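Local coordinates for protein VP5 (PDB 6QGI) that serves as the envelope protein of a haloarchaeal pleomorphic virus and probably drives fusion of the viral and host membranes, at residues T107-V121 / F169-V182. Residues are numbered along the deposited sequence; the frame is centred on the assembly and turned at random.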
ATOM      1  N   THR A 107      13.506  12.510  -7.805  1.00 27.17           N
ATOM      2  CA  THR A 107      12.647  13.694  -7.656  1.00 26.65           C
ATOM      3  C   THR A 107      11.194  13.238  -7.809  1.00 29.22           C
ATOM      4  O   THR A 107      10.357  13.650  -7.016  1.00 29.10           O
ATOM      5  CB  THR A 107      13.051  14.809  -8.644  1.00 32.80           C
ATOM      6  OG1 THR A 107      14.277  15.356  -8.182  1.00 31.43           O
ATOM      7  CG2 THR A 107      12.029  15.941  -8.743  1.00 31.72           C
ATOM      8  N   THR A 108      10.921  12.343  -8.782  1.00 24.72           N
ATOM      9  CA  THR A 108       9.593  11.786  -9.054  1.00 23.88           C
ATOM     10  C   THR A 108       9.131  10.937  -7.863  1.00 27.57           C
ATOM     11  O   THR A 108       7.942  10.930  -7.568  1.00 27.49           O
ATOM     12  CB  THR A 108       9.599  10.996 -10.372  1.00 31.31           C
ATOM     13  OG1 THR A 108      10.108  11.834 -11.411  1.00 33.11           O
ATOM     14  CG2 THR A 108       8.222  10.506 -10.774  1.00 28.57           C
ATOM     15  N   VAL A 109      10.063  10.264  -7.160  1.00 24.27           N
ATOM     16  CA  VAL A 109       9.741   9.446  -5.984  1.00 23.60           C
ATOM     17  C   VAL A 109       9.459  10.386  -4.808  1.00 27.85           C
ATOM     18  O   VAL A 109       8.407  10.246  -4.179  1.00 28.35           O
ATOM     19  CB  VAL A 109      10.829   8.379  -5.659  1.00 26.93           C
ATOM     20  CG1 VAL A 109      10.513   7.625  -4.371  1.00 26.04           C
ATOM     21  CG2 VAL A 109      10.997   7.402  -6.816  1.00 26.55           C
ATOM     22  N   GLN A 110      10.366  11.357  -4.535  1.00 23.95           N
ATOM     23  CA  GLN A 110      10.212  12.345  -3.452  1.00 23.63           C
ATOM     24  C   GLN A 110       8.933  13.164  -3.606  1.00 28.97           C
ATOM     25  O   GLN A 110       8.228  13.371  -2.620  1.00 29.10           O
ATOM     26  CB  GLN A 110      11.401  13.307  -3.401  1.00 25.05           C
ATOM     27  CG  GLN A 110      12.707  12.707  -2.916  1.00 28.86           C
ATOM     28  CD  GLN A 110      13.869  13.614  -3.236  1.00 37.62           C
ATOM     29  OE1 GLN A 110      13.949  14.227  -4.311  1.00 32.80           O
ATOM     30  NE2 GLN A 110      14.804  13.712  -2.310  1.00 25.70           N
ATOM     31  N   SER A 111       8.630  13.620  -4.843  1.00 25.55           N
ATOM     32  CA  SER A 111       7.438  14.412  -5.153  1.00 25.01           C
ATOM     33  C   SER A 111       6.175  13.638  -4.861  1.00 25.78           C
ATOM     34  O   SER A 111       5.281  14.190  -4.236  1.00 25.76           O
ATOM     35  CB  SER A 111       7.437  14.872  -6.608  1.00 28.92           C
ATOM     36  OG  SER A 111       8.587  15.655  -6.875  1.00 38.29           O
ATOM     37  N   ASN A 112       6.102  12.363  -5.282  1.00 20.21           N
ATOM     38  CA  ASN A 112       4.929  11.516  -5.049  1.00 18.83           C
ATOM     39  C   ASN A 112       4.682  11.315  -3.566  1.00 22.08           C
ATOM     40  O   ASN A 112       3.538  11.412  -3.126  1.00 21.57           O
ATOM     41  CB  ASN A 112       5.084  10.168  -5.740  1.00 16.56           C
ATOM     42  CG  ASN A 112       4.935  10.220  -7.235  1.00 28.61           C
ATOM     43  OD1 ASN A 112       4.202  11.039  -7.802  1.00 21.71           O
ATOM     44  ND2 ASN A 112       5.646   9.343  -7.912  1.00 19.47           N
ATOM     45  N   PHE A 113       5.761  11.068  -2.798  1.00 18.27           N
ATOM     46  CA  PHE A 113       5.739  10.862  -1.356  1.00 17.79           C
ATOM     47  C   PHE A 113       5.272  12.129  -0.619  1.00 20.83           C
ATOM     48  O   PHE A 113       4.496  12.034   0.329  1.00 19.79           O
ATOM     49  CB  PHE A 113       7.137  10.429  -0.882  1.00 20.07           C
ATOM     50  CG  PHE A 113       7.323  10.281   0.609  1.00 22.01           C
ATOM     51  CD1 PHE A 113       6.940   9.118   1.259  1.00 25.41           C
ATOM     52  CD2 PHE A 113       7.944  11.277   1.352  1.00 24.44           C
ATOM     53  CE1 PHE A 113       7.118   8.981   2.637  1.00 26.68           C
ATOM     54  CE2 PHE A 113       8.123  11.136   2.727  1.00 27.48           C
ATOM     55  CZ  PHE A 113       7.717   9.987   3.359  1.00 25.75           C
ATOM     56  N   LEU A 114       5.746  13.304  -1.054  1.00 18.27           N
ATOM     57  CA  LEU A 114       5.405  14.572  -0.408  1.00 18.47           C
ATOM     58  C   LEU A 114       4.032  15.086  -0.837  1.00 22.77           C
ATOM     59  O   LEU A 114       3.375  15.738  -0.028  1.00 23.69           O
ATOM     60  CB  LEU A 114       6.486  15.639  -0.638  1.00 18.96           C
ATOM     61  CG  LEU A 114       7.853  15.309  -0.022  1.00 23.13           C
ATOM     62  CD1 LEU A 114       8.926  16.259  -0.493  1.00 23.46           C
ATOM     63  CD2 LEU A 114       7.773  15.188   1.491  1.00 24.60           C
ATOM     64  N   LYS A 115       3.573  14.753  -2.063  1.00 18.12           N
ATOM     65  CA  LYS A 115       2.243  15.133  -2.549  1.00 18.09           C
ATOM     66  C   LYS A 115       1.162  14.374  -1.769  1.00 21.40           C
ATOM     67  O   LYS A 115       0.098  14.929  -1.488  1.00 21.39           O
ATOM     68  CB  LYS A 115       2.107  14.868  -4.052  1.00 20.69           C
ATOM     69  CG  LYS A 115       2.610  15.975  -4.951  1.00 33.42           C
ATOM     70  CD  LYS A 115       2.496  15.594  -6.420  1.00 42.87           C
ATOM     71  CE  LYS A 115       3.396  16.440  -7.288  1.00 53.21           C
ATOM     72  NZ  LYS A 115       2.950  17.860  -7.340  1.00 64.40           N
ATOM     73  N   THR A 116       1.457  13.107  -1.408  1.00 16.92           N
ATOM     74  CA  THR A 116       0.590  12.226  -0.619  1.00 15.83           C
ATOM     75  C   THR A 116       0.393  12.838   0.772  1.00 19.29           C
ATOM     76  O   THR A 116      -0.733  12.821   1.273  1.00 19.79           O
ATOM     77  CB  THR A 116       1.185  10.809  -0.551  1.00 19.24           C
ATOM     78  OG1 THR A 116       1.441  10.344  -1.873  1.00 14.21           O
ATOM     79  CG2 THR A 116       0.281   9.809   0.175  1.00 16.91           C
ATOM     80  N   TRP A 117       1.476  13.399   1.369  1.00 14.87           N
ATOM     81  CA  TRP A 117       1.461  14.078   2.670  1.00 14.60           C
ATOM     82  C   TRP A 117       0.727  15.418   2.539  1.00 20.97           C
ATOM     83  O   TRP A 117      -0.071  15.756   3.413  1.00 21.83           O
ATOM     84  CB  TRP A 117       2.896  14.284   3.224  1.00 12.97           C
ATOM     85  CG  TRP A 117       2.959  15.062   4.516  1.00 13.96           C
ATOM     86  CD1 TRP A 117       3.143  16.406   4.652  1.00 17.60           C
ATOM     87  CD2 TRP A 117       2.852  14.538   5.851  1.00 13.25           C
ATOM     88  NE1 TRP A 117       3.151  16.753   5.984  1.00 17.15           N
ATOM     89  CE2 TRP A 117       2.967  15.628   6.741  1.00 17.59           C
ATOM     90  CE3 TRP A 117       2.657  13.253   6.381  1.00 13.40           C
ATOM     91  CZ2 TRP A 117       2.902  15.471   8.133  1.00 16.75           C
ATOM     92  CZ3 TRP A 117       2.595  13.101   7.761  1.00 14.79           C
ATOM     93  CH2 TRP A 117       2.725  14.200   8.620  1.00 15.79           C
ATOM     94  N   ASN A 118       1.001  16.175   1.453  1.00 18.41           N
ATOM     95  CA  ASN A 118       0.386  17.475   1.169  1.00 18.73           C
ATOM     96  C   ASN A 118      -1.132  17.364   1.031  1.00 22.58           C
ATOM     97  O   ASN A 118      -1.844  18.163   1.642  1.00 23.63           O
ATOM     98  CB  ASN A 118       1.000  18.107  -0.076  1.00 17.71           C
ATOM     99  CG  ASN A 118       2.389  18.635   0.159  1.00 32.88           C
ATOM    100  OD1 ASN A 118       2.895  18.636   1.284  1.00 26.72           O
ATOM    101  ND2 ASN A 118       3.046  19.077  -0.904  1.00 23.59           N
ATOM    102  N   GLU A 119      -1.627  16.334   0.309  1.00 17.72           N
ATOM    103  CA  GLU A 119      -3.064  16.090   0.140  1.00 17.35           C
ATOM    104  C   GLU A 119      -3.729  15.758   1.471  1.00 20.97           C
ATOM    105  O   GLU A 119      -4.887  16.122   1.672  1.00 21.79           O
ATOM    106  CB  GLU A 119      -3.334  14.971  -0.880  1.00 18.07           C
ATOM    107  CG  GLU A 119      -4.629  15.167  -1.658  1.00 26.69           C
ATOM    108  CD  GLU A 119      -4.788  16.476  -2.414  1.00 41.61           C
ATOM    109  OE1 GLU A 119      -3.778  16.996  -2.940  1.00 29.19           O
ATOM    110  OE2 GLU A 119      -5.930  16.983  -2.485  1.00 41.14           O
ATOM    111  N   SER A 120      -2.995  15.102   2.382  1.00 16.21           N
ATOM    112  CA  SER A 120      -3.489  14.757   3.713  1.00 15.79           C
ATOM    113  C   SER A 120      -3.620  16.014   4.595  1.00 18.89           C
ATOM    114  O   SER A 120      -4.636  16.167   5.271  1.00 17.95           O
ATOM    115  CB  SER A 120      -2.566  13.743   4.381  1.00 19.42           C
ATOM    116  OG  SER A 120      -2.181  12.665   3.547  1.00 28.24           O
ATOM    117  N   VAL A 121      -2.600  16.910   4.572  1.00 16.16           N
ATOM    118  CA  VAL A 121      -2.567  18.163   5.346  1.00 17.21           C
ATOM    119  C   VAL A 121      -3.638  19.128   4.792  1.00 22.25           C
ATOM    120  O   VAL A 121      -4.352  19.749   5.583  1.00 22.19           O
ATOM    121  CB  VAL A 121      -1.149  18.814   5.385  1.00 21.53           C
ATOM    122  CG1 VAL A 121      -1.155  20.137   6.152  1.00 22.26           C
ATOM    123  CG2 VAL A 121      -0.124  17.865   5.993  1.00 20.88           C
ATOM    124  N   PHE A 169      11.145  22.108   0.703  1.00 30.57           N
ATOM    125  CA  PHE A 169      12.057  20.981   0.530  1.00 28.65           C
ATOM    126  C   PHE A 169      12.740  21.031  -0.827  1.00 31.44           C
ATOM    127  O   PHE A 169      12.078  21.203  -1.850  1.00 30.61           O
ATOM    128  CB  PHE A 169      11.309  19.646   0.703  1.00 28.65           C
ATOM    129  CG  PHE A 169      12.162  18.413   0.495  1.00 29.05           C
ATOM    130  CD1 PHE A 169      13.014  17.958   1.495  1.00 31.55           C
ATOM    131  CD2 PHE A 169      12.107  17.699  -0.697  1.00 29.81           C
ATOM    132  CE1 PHE A 169      13.801  16.823   1.301  1.00 31.71           C
ATOM    133  CE2 PHE A 169      12.881  16.553  -0.880  1.00 31.61           C
ATOM    134  CZ  PHE A 169      13.720  16.121   0.121  1.00 29.79           C
ATOM    135  N   THR A 170      14.063  20.848  -0.833  1.00 27.97           N
ATOM    136  CA  THR A 170      14.847  20.839  -2.061  1.00 27.54           C
ATOM    137  C   THR A 170      14.907  19.394  -2.573  1.00 29.54           C
ATOM    138  O   THR A 170      15.416  18.511  -1.879  1.00 28.11           O
ATOM    139  CB  THR A 170      16.235  21.463  -1.841  1.00 34.93           C
ATOM    140  OG1 THR A 170      16.101  22.685  -1.108  1.00 32.69           O
ATOM    141  CG2 THR A 170      16.974  21.719  -3.157  1.00 33.89           C
ATOM    142  N   LEU A 171      14.375  19.161  -3.784  1.00 25.62           N
ATOM    143  CA  LEU A 171      14.360  17.847  -4.422  1.00 24.35           C
ATOM    144  C   LEU A 171      15.743  17.504  -4.983  1.00 29.63           C
ATOM    145  O   LEU A 171      16.607  18.386  -5.068  1.00 30.57           O
ATOM    146  CB  LEU A 171      13.287  17.807  -5.525  1.00 23.77           C
ATOM    147  CG  LEU A 171      11.842  18.019  -5.053  1.00 27.16           C
ATOM    148  CD1 LEU A 171      10.944  18.447  -6.185  1.00 26.88           C
ATOM    149  CD2 LEU A 171      11.289  16.781  -4.394  1.00 28.77           C
ATOM    150  N   ALA A 172      15.961  16.220  -5.349  1.00 25.84           N
ATOM    151  CA  ALA A 172      17.227  15.740  -5.911  1.00 25.98           C
ATOM    152  C   ALA A 172      17.584  16.502  -7.182  1.00 31.47           C
ATOM    153  O   ALA A 172      18.755  16.786  -7.428  1.00 32.01           O
ATOM    154  CB  ALA A 172      17.138  14.259  -6.194  1.00 25.93           C
ATOM    155  N   ASP A 173      16.548  16.893  -7.949  1.00 28.81           N
ATOM    156  CA  ASP A 173      16.608  17.693  -9.173  1.00 29.47           C
ATOM    157  C   ASP A 173      17.211  19.068  -8.903  1.00 33.58           C
ATOM    158  O   ASP A 173      17.727  19.705  -9.825  1.00 34.13           O
ATOM    159  CB  ASP A 173      15.180  17.872  -9.736  1.00 31.61           C
ATOM    160  CG  ASP A 173      15.060  17.833 -11.243  1.00 48.45           C
ATOM    161  OD1 ASP A 173      16.083  18.062 -11.931  1.00 52.10           O
ATOM    162  OD2 ASP A 173      13.943  17.578 -11.741  1.00 54.43           O
ATOM    163  N   GLY A 174      17.109  19.519  -7.655  1.00 29.65           N
ATOM    164  CA  GLY A 174      17.590  20.827  -7.237  1.00 30.51           C
ATOM    165  C   GLY A 174      16.471  21.843  -7.156  1.00 35.46           C
ATOM    166  O   GLY A 174      16.677  22.955  -6.661  1.00 35.66           O
ATOM    167  N   THR A 175      15.270  21.457  -7.643  1.00 31.98           N
ATOM    168  CA  THR A 175      14.058  22.289  -7.614  1.00 31.71           C
ATOM    169  C   THR A 175      13.481  22.285  -6.194  1.00 35.47           C
ATOM    170  O   THR A 175      13.801  21.388  -5.407  1.00 34.02           O
ATOM    171  CB  THR A 175      13.026  21.793  -8.647  1.00 35.59           C
ATOM    172  OG1 THR A 175      12.647  20.453  -8.336  1.00 33.31           O
ATOM    173  CG2 THR A 175      13.527  21.887 -10.084  1.00 30.35           C
ATOM    174  N   THR A 176      12.649  23.285  -5.858  1.00 33.08           N
ATOM    175  CA  THR A 176      12.041  23.377  -4.528  1.00 33.01           C
ATOM    176  C   THR A 176      10.550  23.023  -4.574  1.00 36.47           C
ATOM    177  O   THR A 176       9.863  23.302  -5.563  1.00 36.64           O
ATOM    178  CB  THR A 176      12.260  24.754  -3.901  1.00 45.83           C
ATOM    179  OG1 THR A 176      11.893  25.767  -4.838  1.00 49.80           O
ATOM    180  CG2 THR A 176      13.695  24.961  -3.435  1.00 45.69           C
ATOM    181  N   MET A 177      10.068  22.396  -3.498  1.00 31.56           N
ATOM    182  CA  MET A 177       8.689  21.961  -3.328  1.00 29.94           C
ATOM    183  C   MET A 177       8.197  22.346  -1.934  1.00 32.46           C
ATOM    184  O   MET A 177       8.904  22.101  -0.955  1.00 31.96           O
ATOM    185  CB  MET A 177       8.602  20.439  -3.535  1.00 31.06           C
ATOM    186  CG  MET A 177       7.194  19.905  -3.555  1.00 34.01           C
ATOM    187  SD  MET A 177       7.142  18.107  -3.609  1.00 36.67           S
ATOM    188  CE  MET A 177       5.410  17.874  -3.641  1.00 32.73           C
ATOM    189  N   SER A 178       6.999  22.938  -1.839  1.00 28.22           N
ATOM    190  CA  SER A 178       6.420  23.295  -0.548  1.00 27.60           C
ATOM    191  C   SER A 178       5.719  22.066   0.042  1.00 29.41           C
ATOM    192  O   SER A 178       4.970  21.392  -0.667  1.00 28.49           O
ATOM    193  CB  SER A 178       5.452  24.466  -0.686  1.00 31.37           C
ATOM    194  OG  SER A 178       5.043  24.949   0.583  1.00 37.47           O
ATOM    195  N   VAL A 179       6.012  21.734   1.306  1.00 25.00           N
ATOM    196  CA  VAL A 179       5.409  20.582   1.976  1.00 23.56           C
ATOM    197  C   VAL A 179       4.563  21.076   3.146  1.00 26.36           C
ATOM    198  O   VAL A 179       5.028  21.884   3.961  1.00 25.85           O
ATOM    199  CB  VAL A 179       6.438  19.497   2.411  1.00 27.40           C
ATOM    200  CG1 VAL A 179       5.758  18.352   3.173  1.00 26.45           C
ATOM    201  CG2 VAL A 179       7.192  18.948   1.204  1.00 26.93           C
ATOM    202  N   GLY A 180       3.326  20.576   3.194  1.00 22.10           N
ATOM    203  CA  GLY A 180       2.340  20.896   4.215  1.00 21.96           C
ATOM    204  C   GLY A 180       2.783  20.485   5.601  1.00 25.37           C
ATOM    205  O   GLY A 180       3.489  19.482   5.750  1.00 24.06           O
ATOM    206  N   THR A 181       2.403  21.280   6.626  1.00 22.04           N
ATOM    207  CA  THR A 181       2.788  20.972   8.004  1.00 21.32           C
ATOM    208  C   THR A 181       1.592  20.823   8.927  1.00 25.05           C
ATOM    209  O   THR A 181       0.597  21.539   8.790  1.00 25.03           O
ATOM    210  CB  THR A 181       3.749  22.016   8.602  1.00 24.94           C
ATOM    211  OG1 THR A 181       3.103  23.287   8.699  1.00 23.24           O
ATOM    212  CG2 THR A 181       5.063  22.112   7.859  1.00 21.15           C
ATOM    213  N   VAL A 182       1.720  19.897   9.884  1.00 21.17           N
ATOM    214  CA  VAL A 182       0.761  19.667  10.958  1.00 21.04           C
ATOM    215  C   VAL A 182       1.295  20.495  12.133  1.00 27.35           C
ATOM    216  O   VAL A 182       2.392  20.235  12.625  1.00 26.93           O
ATOM    217  CB  VAL A 182       0.557  18.162  11.287  1.00 23.26           C
ATOM    218  CG1 VAL A 182      -0.488  17.977  12.380  1.00 23.27           C
ATOM    219  CG2 VAL A 182       0.169  17.375  10.039  1.00 21.88           C
TER
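Asn118 bonds to Ser178 and Gly180, tying helix 91-133 to a beta-hairpin, strands 167-170 and 176-186, that lies along it in the N-terminal part of the envelope protein. The strand 176-179 runs roughly with the helix, 30° between their directions. The Asn118 amide grips the strand backbone twice. Asn118 OD1 takes the N-H of Gly180 N at 2.8 Å, nearly straight at 168° but from above the carbonyl plane. Its ND2 gives a more bent bond to Ser178 O. The preceding residue, Trp117, holds CG anti to its backbone N, and Trp117 NE1 meets Gly180 O at 2.8 Å, in the plane of the indole. Val121 CG2 lies over one indole face, offset toward the rim; Trp228 of helix 225-253 also packs on this ring, edge to face. Val121 CG2 also lies against the Gly180 carbonyl carbon.

Midway, Leu114 pushes CD1 against Phe169 CD2 (3.5 Å) and Val179 CG2. The extended Met177 lays its CE beside Lys115 CG.

Further along, the Gln110 amide stands 86° to the Phe169 ring, with NE2 at the ring edge. In the type I turn from Leu171 to Gly174, Ala172 N bonds to Gln110 OE1 on an in-plane lone pair at 3.0 Å. Thr107 OG1, also bonded to Asn103 O, receives the N-H of Asp173 N at 2.8 Å, while Thr107 CG2 touches Leu171 CD1 at 3.7 Å.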